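Local coordinates for protein probable alginate O-acetylase AlgJ (Pseudomonas putida, PDB 4O8V) that probably adds acetyl groups to mannuronate residues of alginate in the periplasm, as part of an inner-membrane acetylation complex, at residues D47-H52 against D260-A265; P211-G216 against L254-S259. All blocks are in the same frame, centred on the assembly; numbering follows the deposited sequence.

Contact 1 (D47-H52 against D260-A265); sequences DTLQQH and DAFKNA
Phe262 reaches from the short helix 260-264 to the C-terminal end of helix 31-51 and puts its ring against His52 and Leu49. CG is anti to the backbone N (chi1 177°), which carries the ring across to 47-52; CB and the near half of the ring touch nothing there, and CE1, CE2 and CZ make the contact. On one flank Phe262 CE1 meets the methyl CD2 of Leu49 at 3.6 Å, a plain apolar contact in which the two side chains are skewed to each other. On the other flank Phe262 CE2 sits over the centre of the imidazole of His52, 3.6 Å above its plane. At the tip, Phe262 CZ lies 3.5 Å from both CB and CG of His52. Thr48 O stands at the ring's edge, near its plane, a looser 4.4 Å from Phe262 CZ. The two rings form an oblique aromatic pair, planes at 34° and centroids 4.7 Å apart.

His52 is held for this by its own helix end: ND1 donates to Thr48 O one turn back, over 3.0 Å and rather bent at 144°, which limits rotation of the imidazole and leaves a face turned to Phe262. The side chain of the exposed His52 crosses that of the buried Phe262 at about a right angle. Leu257 of helix 250-257 packs on Thr48, Leu49 and Phe262, while Leu49 also rests on Leu56 of strand 55-61, an outermost strand of the parallel sheet.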
ATOM      1  N   ASP A  47     -16.307   5.898  -7.491  1.00 29.45           N
ATOM      2  CA  ASP A  47     -17.535   6.617  -7.820  1.00 30.68           C
ATOM      3  C   ASP A  47     -18.240   7.099  -6.540  1.00 30.16           C
ATOM      4  O   ASP A  47     -18.780   8.218  -6.492  1.00 33.72           O
ATOM      5  CB  ASP A  47     -18.481   5.731  -8.640  1.00 30.07           C
ATOM      6  CG  ASP A  47     -17.975   5.456 -10.048  1.00 35.95           C
ATOM      7  OD1 ASP A  47     -16.990   6.091 -10.512  1.00 36.82           O
ATOM      8  OD2 ASP A  47     -18.585   4.594 -10.712  1.00 37.98           O
ATOM      9  N   THR A  48     -18.244   6.251  -5.513  1.00 27.77           N
ATOM     10  CA  THR A  48     -18.845   6.591  -4.219  1.00 31.11           C
ATOM     11  C   THR A  48     -18.141   7.804  -3.571  1.00 30.78           C
ATOM     12  O   THR A  48     -18.793   8.749  -3.107  1.00 30.67           O
ATOM     13  CB  THR A  48     -18.787   5.389  -3.259  1.00 30.53           C
ATOM     14  OG1 THR A  48     -19.576   4.322  -3.787  1.00 30.37           O
ATOM     15  CG2 THR A  48     -19.289   5.757  -1.872  1.00 33.46           C
ATOM     16  N   LEU A  49     -16.811   7.779  -3.562  1.00 27.48           N
ATOM     17  CA  LEU A  49     -16.027   8.890  -3.042  1.00 26.54           C
ATOM     18  C   LEU A  49     -16.358  10.170  -3.806  1.00 30.19           C
ATOM     19  O   LEU A  49     -16.598  11.213  -3.193  1.00 32.95           O
ATOM     20  CB  LEU A  49     -14.528   8.602  -3.126  1.00 26.65           C
ATOM     21  CG  LEU A  49     -14.032   7.523  -2.137  1.00 24.21           C
ATOM     22  CD1 LEU A  49     -12.567   7.159  -2.408  1.00 23.27           C
ATOM     23  CD2 LEU A  49     -14.148   8.006  -0.707  1.00 25.21           C
ATOM     24  N   GLN A  50     -16.379  10.087  -5.133  0.52 29.16           N
ATOM     25  CA  GLN A  50     -16.596  11.276  -5.949  0.52 33.00           C
ATOM     26  C   GLN A  50     -17.961  11.885  -5.647  0.52 34.57           C
ATOM     27  O   GLN A  50     -18.100  13.108  -5.584  0.52 36.68           O
ATOM     28  CB  GLN A  50     -16.467  10.952  -7.439  0.52 36.60           C
ATOM     29  CG  GLN A  50     -16.684  12.159  -8.353  0.52 42.86           C
ATOM     30  CD  GLN A  50     -16.021  12.005  -9.715  0.52 46.10           C
ATOM     31  OE1 GLN A  50     -16.519  11.287 -10.582  0.52 47.91           O
ATOM     32  NE2 GLN A  50     -14.896  12.690  -9.908  0.52 46.92           N
ATOM     33  N   GLN A  51     -18.956  11.028  -5.430  1.00 28.85           N
ATOM     34  CA  GLN A  51     -20.312  11.474  -5.144  1.00 32.74           C
ATOM     35  C   GLN A  51     -20.441  12.221  -3.819  1.00 31.68           C
ATOM     36  O   GLN A  51     -21.389  12.997  -3.631  1.00 31.18           O
ATOM     37  CB  GLN A  51     -21.260  10.283  -5.185  1.00 36.15           C
ATOM     38  CG  GLN A  51     -21.584   9.893  -6.613  1.00 43.34           C
ATOM     39  CD  GLN A  51     -22.081   8.473  -6.744  1.00 52.12           C
ATOM     40  OE1 GLN A  51     -22.491   7.839  -5.760  1.00 56.45           O
ATOM     41  NE2 GLN A  51     -22.038   7.952  -7.968  1.00 53.06           N
ATOM     42  N   HIS A  52     -19.490  11.995  -2.926  1.00 28.81           N
ATOM     43  CA  HIS A  52     -19.409  12.707  -1.657  1.00 37.67           C
ATOM     44  C   HIS A  52     -18.417  13.859  -1.727  1.00 38.28           C
ATOM     45  O   HIS A  52     -18.113  14.481  -0.713  1.00 38.61           O
ATOM     46  CB  HIS A  52     -19.004  11.743  -0.534  1.00 40.10           C
ATOM     47  CG  HIS A  52     -20.098  10.802  -0.142  1.00 45.05           C
ATOM     48  ND1 HIS A  52     -20.608   9.857  -1.007  1.00 48.99           N
ATOM     49  CD2 HIS A  52     -20.809  10.688   1.004  1.00 48.53           C
ATOM     50  CE1 HIS A  52     -21.579   9.191  -0.406  1.00 50.57           C
ATOM     51  NE2 HIS A  52     -21.719   9.675   0.816  1.00 51.34           N
ATOM     52  N   ASP A 260     -19.001   6.947  10.210  1.00 43.60           N
ATOM     53  CA  ASP A 260     -19.465   8.285  10.537  1.00 47.66           C
ATOM     54  C   ASP A 260     -18.468   9.348  10.074  1.00 49.43           C
ATOM     55  O   ASP A 260     -18.874  10.424   9.631  1.00 54.00           O
ATOM     56  CB  ASP A 260     -19.717   8.403  12.040  1.00 55.79           C
ATOM     57  CG  ASP A 260     -21.032   7.768  12.462  1.00 61.48           C
ATOM     58  OD1 ASP A 260     -21.602   6.980  11.679  1.00 61.40           O
ATOM     59  OD2 ASP A 260     -21.499   8.060  13.579  1.00 67.99           O
ATOM     60  N   ALA A 261     -17.171   9.041  10.159  1.00 44.56           N
ATOM     61  CA  ALA A 261     -16.136   9.986   9.755  1.00 43.02           C
ATOM     62  C   ALA A 261     -16.309  10.423   8.305  1.00 41.92           C
ATOM     63  O   ALA A 261     -16.282  11.610   7.993  1.00 44.13           O
ATOM     64  CB  ALA A 261     -14.761   9.387   9.952  1.00 43.53           C
ATOM     65  N   PHE A 262     -16.510   9.454   7.424  1.00 40.51           N
ATOM     66  CA  PHE A 262     -16.709   9.747   6.016  1.00 37.66           C
ATOM     67  C   PHE A 262     -18.066  10.404   5.727  1.00 42.45           C
ATOM     68  O   PHE A 262     -18.138  11.375   4.988  1.00 45.77           O
ATOM     69  CB  PHE A 262     -16.588   8.476   5.198  1.00 32.84           C
ATOM     70  CG  PHE A 262     -16.853   8.680   3.750  1.00 33.01           C
ATOM     71  CD1 PHE A 262     -16.011   9.483   2.990  1.00 32.88           C
ATOM     72  CD2 PHE A 262     -17.948   8.085   3.144  1.00 33.21           C
ATOM     73  CE1 PHE A 262     -16.256   9.689   1.651  1.00 34.28           C
ATOM     74  CE2 PHE A 262     -18.191   8.269   1.802  1.00 34.84           C
ATOM     75  CZ  PHE A 262     -17.342   9.073   1.050  1.00 32.71           C
ATOM     76  N   LYS A 263     -19.132   9.839   6.289  1.00 43.52           N
ATOM     77  CA  LYS A 263     -20.490  10.317   6.038  1.00 49.02           C
ATOM     78  C   LYS A 263     -20.694  11.747   6.523  1.00 52.01           C
ATOM     79  O   LYS A 263     -21.514  12.476   5.967  1.00 54.75           O
ATOM     80  CB  LYS A 263     -21.524   9.398   6.706  1.00 53.16           C
ATOM     81  CG  LYS A 263     -21.795   8.097   5.953  1.00 56.92           C
ATOM     82  CD  LYS A 263     -22.706   7.165   6.747  1.00 60.37           C
ATOM     83  CE  LYS A 263     -22.791   5.795   6.101  1.00 59.96           C
ATOM     84  NZ  LYS A 263     -23.524   4.832   6.964  1.00 63.65           N
ATOM     85  N   ASN A 264     -19.952  12.156   7.549  1.00 51.85           N
ATOM     86  CA  ASN A 264     -20.193  13.464   8.159  1.00 60.59           C
ATOM     87  C   ASN A 264     -19.159  14.520   7.810  1.00 60.74           C
ATOM     88  O   ASN A 264     -19.334  15.695   8.127  1.00 65.98           O
ATOM     89  CB  ASN A 264     -20.275  13.327   9.677  1.00 68.23           C
ATOM     90  CG  ASN A 264     -21.602  12.763  10.131  1.00 76.66           C
ATOM     91  OD1 ASN A 264     -22.649  13.078   9.562  1.00 81.42           O
ATOM     92  ND2 ASN A 264     -21.568  11.919  11.156  1.00 78.63           N
ATOM     93  N   ALA A 265     -18.083  14.106   7.157  1.00 51.75           N
ATOM     94  CA  ALA A 265     -17.004  15.032   6.838  1.00 49.79           C
ATOM     95  C   ALA A 265     -16.095  14.415   5.785  1.00 49.63           C
ATOM     96  O   ALA A 265     -14.951  14.061   6.071  1.00 51.73           O
TER

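Contact 2 (P211-G216 against L254-S259); sequences PVALVG and LKYLQS
Strand 212-215 and the last turn of helix 250-257 come no nearer in their backbones than 7.8 Å, between the CA atoms of Val215 and Tyr256, and no hydrogen bond joins them; side chains fill the interval. Ala213 and Val215, two apart on the strand, both direct their CB toward the helix, and Tyr256 directs its own back at them. Its CG is anti to the backbone N (chi1 179°), which lays the ring lengthwise beside the strand, from Val215 to Ala213.

The phenol meets the two residues at different places. Val215 touches near its root, CG2 lying 4.1 Å from CD2 of Tyr256, with the side chains crossing at a slant. Ala213 touches the far end: its CB is 3.6 Å from Tyr256 OH and 3.9 Å from Tyr256 CZ. The methyls approach the ring obliquely.

This is helix-on-sheet packing in the alpha/beta core of an SGNH hydrolase-like domain. Strand 212-215 is an inner strand of the parallel sheet, hydrogen-bonded through its backbone to Ala240 on one side and to Val269 and Val271 on the other. The rings of Tyr242 and Phe262 also meet that of Tyr256. An alanine in place of Tyr256 would probably take away the ring that Ala213 and Val215 pack on and open a gap between helix and sheet.

The backbone of Tyr256 has a second task, as its O accepts from both Ser259 N at 3.0 Å and Ser259 OG at 2.7 Å, the hydroxyl lying in the carbonyl plane on a lone pair. Ser259 is also the N-cap residue of helix 260-264, its OG accepting from the backbone N of Phe262.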
ATOM      1  N   PRO A 211      -8.445  17.401   5.649  1.00 37.07           N
ATOM      2  CA  PRO A 211      -8.665  17.407   4.200  1.00 36.63           C
ATOM      3  C   PRO A 211      -8.243  16.134   3.476  1.00 29.68           C
ATOM      4  O   PRO A 211      -8.699  15.926   2.352  1.00 29.75           O
ATOM      5  CB  PRO A 211      -7.823  18.588   3.725  1.00 37.44           C
ATOM      6  CG  PRO A 211      -6.824  18.793   4.767  1.00 39.33           C
ATOM      7  CD  PRO A 211      -7.434  18.389   6.059  1.00 38.56           C
ATOM      8  N   VAL A 212      -7.412  15.298   4.097  1.00 25.56           N
ATOM      9  CA  VAL A 212      -6.964  14.059   3.452  1.00 27.27           C
ATOM     10  C   VAL A 212      -7.174  12.839   4.353  1.00 26.41           C
ATOM     11  O   VAL A 212      -6.869  12.892   5.546  1.00 30.07           O
ATOM     12  CB  VAL A 212      -5.464  14.125   3.073  1.00 25.78           C
ATOM     13  CG1 VAL A 212      -5.005  12.828   2.406  1.00 22.95           C
ATOM     14  CG2 VAL A 212      -5.159  15.341   2.176  1.00 28.26           C
ATOM     15  N   ALA A 213      -7.685  11.741   3.794  1.00 25.42           N
ATOM     16  CA  ALA A 213      -7.758  10.485   4.547  1.00 24.84           C
ATOM     17  C   ALA A 213      -6.848   9.446   3.900  1.00 25.04           C
ATOM     18  O   ALA A 213      -6.722   9.399   2.681  1.00 28.55           O
ATOM     19  CB  ALA A 213      -9.207   9.947   4.626  1.00 26.25           C
ATOM     20  N   LEU A 214      -6.222   8.625   4.736  1.00 26.21           N
ATOM     21  CA  LEU A 214      -5.366   7.535   4.265  1.00 24.43           C
ATOM     22  C   LEU A 214      -6.078   6.224   4.590  1.00 20.16           C
ATOM     23  O   LEU A 214      -6.520   6.034   5.726  1.00 26.13           O
ATOM     24  CB  LEU A 214      -3.978   7.589   4.932  1.00 20.70           C
ATOM     25  CG  LEU A 214      -3.062   6.376   4.729  1.00 20.01           C
ATOM     26  CD1 LEU A 214      -2.717   6.182   3.258  1.00 22.80           C
ATOM     27  CD2 LEU A 214      -1.777   6.571   5.558  1.00 20.73           C
ATOM     28  N   VAL A 215      -6.243   5.368   3.573  1.00 22.27           N
ATOM     29  CA  VAL A 215      -6.794   4.034   3.755  1.00 22.79           C
ATOM     30  C   VAL A 215      -5.852   3.007   3.142  1.00 23.95           C
ATOM     31  O   VAL A 215      -5.276   3.243   2.082  1.00 27.05           O
ATOM     32  CB  VAL A 215      -8.202   3.910   3.109  1.00 23.25           C
ATOM     33  CG1 VAL A 215      -8.813   2.533   3.436  1.00 27.01           C
ATOM     34  CG2 VAL A 215      -9.078   5.006   3.618  1.00 24.42           C
ATOM     35  N   GLY A 216      -5.663   1.891   3.825  1.00 25.73           N
ATOM     36  CA  GLY A 216      -4.789   0.862   3.307  1.00 26.64           C
ATOM     37  C   GLY A 216      -4.523  -0.271   4.276  1.00 28.44           C
ATOM     38  O   GLY A 216      -5.345  -0.603   5.144  1.00 25.90           O
ATOM     39  N   LEU A 254     -13.924  -0.390   2.579  1.00 24.19           N
ATOM     40  CA  LEU A 254     -15.387  -0.519   2.719  1.00 29.14           C
ATOM     41  C   LEU A 254     -15.851  -0.064   4.113  1.00 30.61           C
ATOM     42  O   LEU A 254     -16.909   0.587   4.258  1.00 28.95           O
ATOM     43  CB  LEU A 254     -15.829  -1.954   2.428  1.00 29.55           C
ATOM     44  CG  LEU A 254     -15.358  -2.504   1.074  1.00 31.36           C
ATOM     45  CD1 LEU A 254     -15.762  -3.975   0.920  1.00 30.53           C
ATOM     46  CD2 LEU A 254     -15.928  -1.667  -0.061  1.00 33.05           C
ATOM     47  N   LYS A 255     -15.062  -0.387   5.133  0.52 27.94           N
ATOM     48  CA  LYS A 255     -15.349   0.076   6.486  0.52 29.89           C
ATOM     49  C   LYS A 255     -15.373   1.597   6.539  0.52 30.28           C
ATOM     50  O   LYS A 255     -16.286   2.199   7.112  0.52 30.91           O
ATOM     51  CB  LYS A 255     -14.318  -0.474   7.473  0.52 31.55           C
ATOM     52  CG  LYS A 255     -14.479   0.021   8.898  0.52 33.22           C
ATOM     53  CD  LYS A 255     -13.657  -0.839   9.846  0.52 35.53           C
ATOM     54  CE  LYS A 255     -13.375  -0.129  11.153  0.52 36.96           C
ATOM     55  NZ  LYS A 255     -12.507  -0.975  12.023  0.52 38.93           N
ATOM     56  N   TYR A 256     -14.371   2.217   5.926  1.00 27.49           N
ATOM     57  CA  TYR A 256     -14.297   3.679   5.881  1.00 29.10           C
ATOM     58  C   TYR A 256     -15.539   4.314   5.232  1.00 30.38           C
ATOM     59  O   TYR A 256     -16.093   5.292   5.748  1.00 31.05           O
ATOM     60  CB  TYR A 256     -13.036   4.132   5.126  1.00 29.38           C
ATOM     61  CG  TYR A 256     -12.954   5.637   5.040  1.00 29.42           C
ATOM     62  CD1 TYR A 256     -12.831   6.405   6.181  1.00 29.73           C
ATOM     63  CD2 TYR A 256     -13.017   6.282   3.816  1.00 28.97           C
ATOM     64  CE1 TYR A 256     -12.764   7.783   6.104  1.00 31.46           C
ATOM     65  CE2 TYR A 256     -12.961   7.652   3.726  1.00 28.61           C
ATOM     66  CZ  TYR A 256     -12.831   8.395   4.858  1.00 29.69           C
ATOM     67  OH  TYR A 256     -12.763   9.765   4.749  1.00 32.40           O
ATOM     68  N   LEU A 257     -15.978   3.761   4.110  1.00 28.44           N
ATOM     69  CA  LEU A 257     -17.147   4.313   3.420  1.00 30.63           C
ATOM     70  C   LEU A 257     -18.410   4.235   4.266  1.00 31.90           C
ATOM     71  O   LEU A 257     -19.311   5.042   4.098  1.00 34.50           O
ATOM     72  CB  LEU A 257     -17.393   3.585   2.098  1.00 26.98           C
ATOM     73  CG  LEU A 257     -16.280   3.742   1.053  1.00 31.34           C
ATOM     74  CD1 LEU A 257     -16.578   2.872  -0.152  1.00 31.90           C
ATOM     75  CD2 LEU A 257     -16.157   5.202   0.644  1.00 30.82           C
ATOM     76  N   GLN A 258     -18.480   3.254   5.163  1.00 31.41           N
ATOM     77  CA  GLN A 258     -19.653   3.107   6.032  1.00 36.42           C
ATOM     78  C   GLN A 258     -19.526   3.898   7.334  1.00 36.62           C
ATOM     79  O   GLN A 258     -20.455   3.914   8.147  1.00 39.25           O
ATOM     80  CB  GLN A 258     -19.889   1.624   6.347  1.00 38.25           C
ATOM     81  CG  GLN A 258     -20.212   0.780   5.126  1.00 38.58           C
ATOM     82  CD  GLN A 258     -20.728  -0.610   5.494  1.00 49.43           C
ATOM     83  OE1 GLN A 258     -20.332  -1.192   6.510  1.00 51.95           O
ATOM     84  NE2 GLN A 258     -21.615  -1.148   4.663  1.00 52.51           N
ATOM     85  N   SER A 259     -18.382   4.557   7.528  1.00 33.24           N
ATOM     86  CA  SER A 259     -18.088   5.207   8.804  1.00 34.05           C
ATOM     87  C   SER A 259     -18.741   6.583   8.962  1.00 38.54           C
ATOM     88  O   SER A 259     -18.980   7.303   7.985  1.00 35.86           O
ATOM     89  CB  SER A 259     -16.576   5.360   8.993  1.00 35.61           C
ATOM     90  OG  SER A 259     -16.068   6.408   8.175  1.00 34.37           O
TER

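How the contacts relate
From the N terminus, helix 31-51 comes first and leads into strand 55-61. Strand 212-215 follows much later, then helix 250-257 returns to it and closes contact 2, a loop with 37 residues between its segments. A few residues on, helix 260-264 comes back to the end of helix 31-51 and closes contact 1 over 207 residues, so contact 2 is nested inside the longer loop. Their centres lie 9 Å apart. The two touch directly: Phe262 CB is 3.3 Å from Tyr256 O, and Leu49 CD2 is 3.7 Å from Leu257 CD2. Consecutive helices thus connect an inner strand of the parallel sheet to the early helix 31-51.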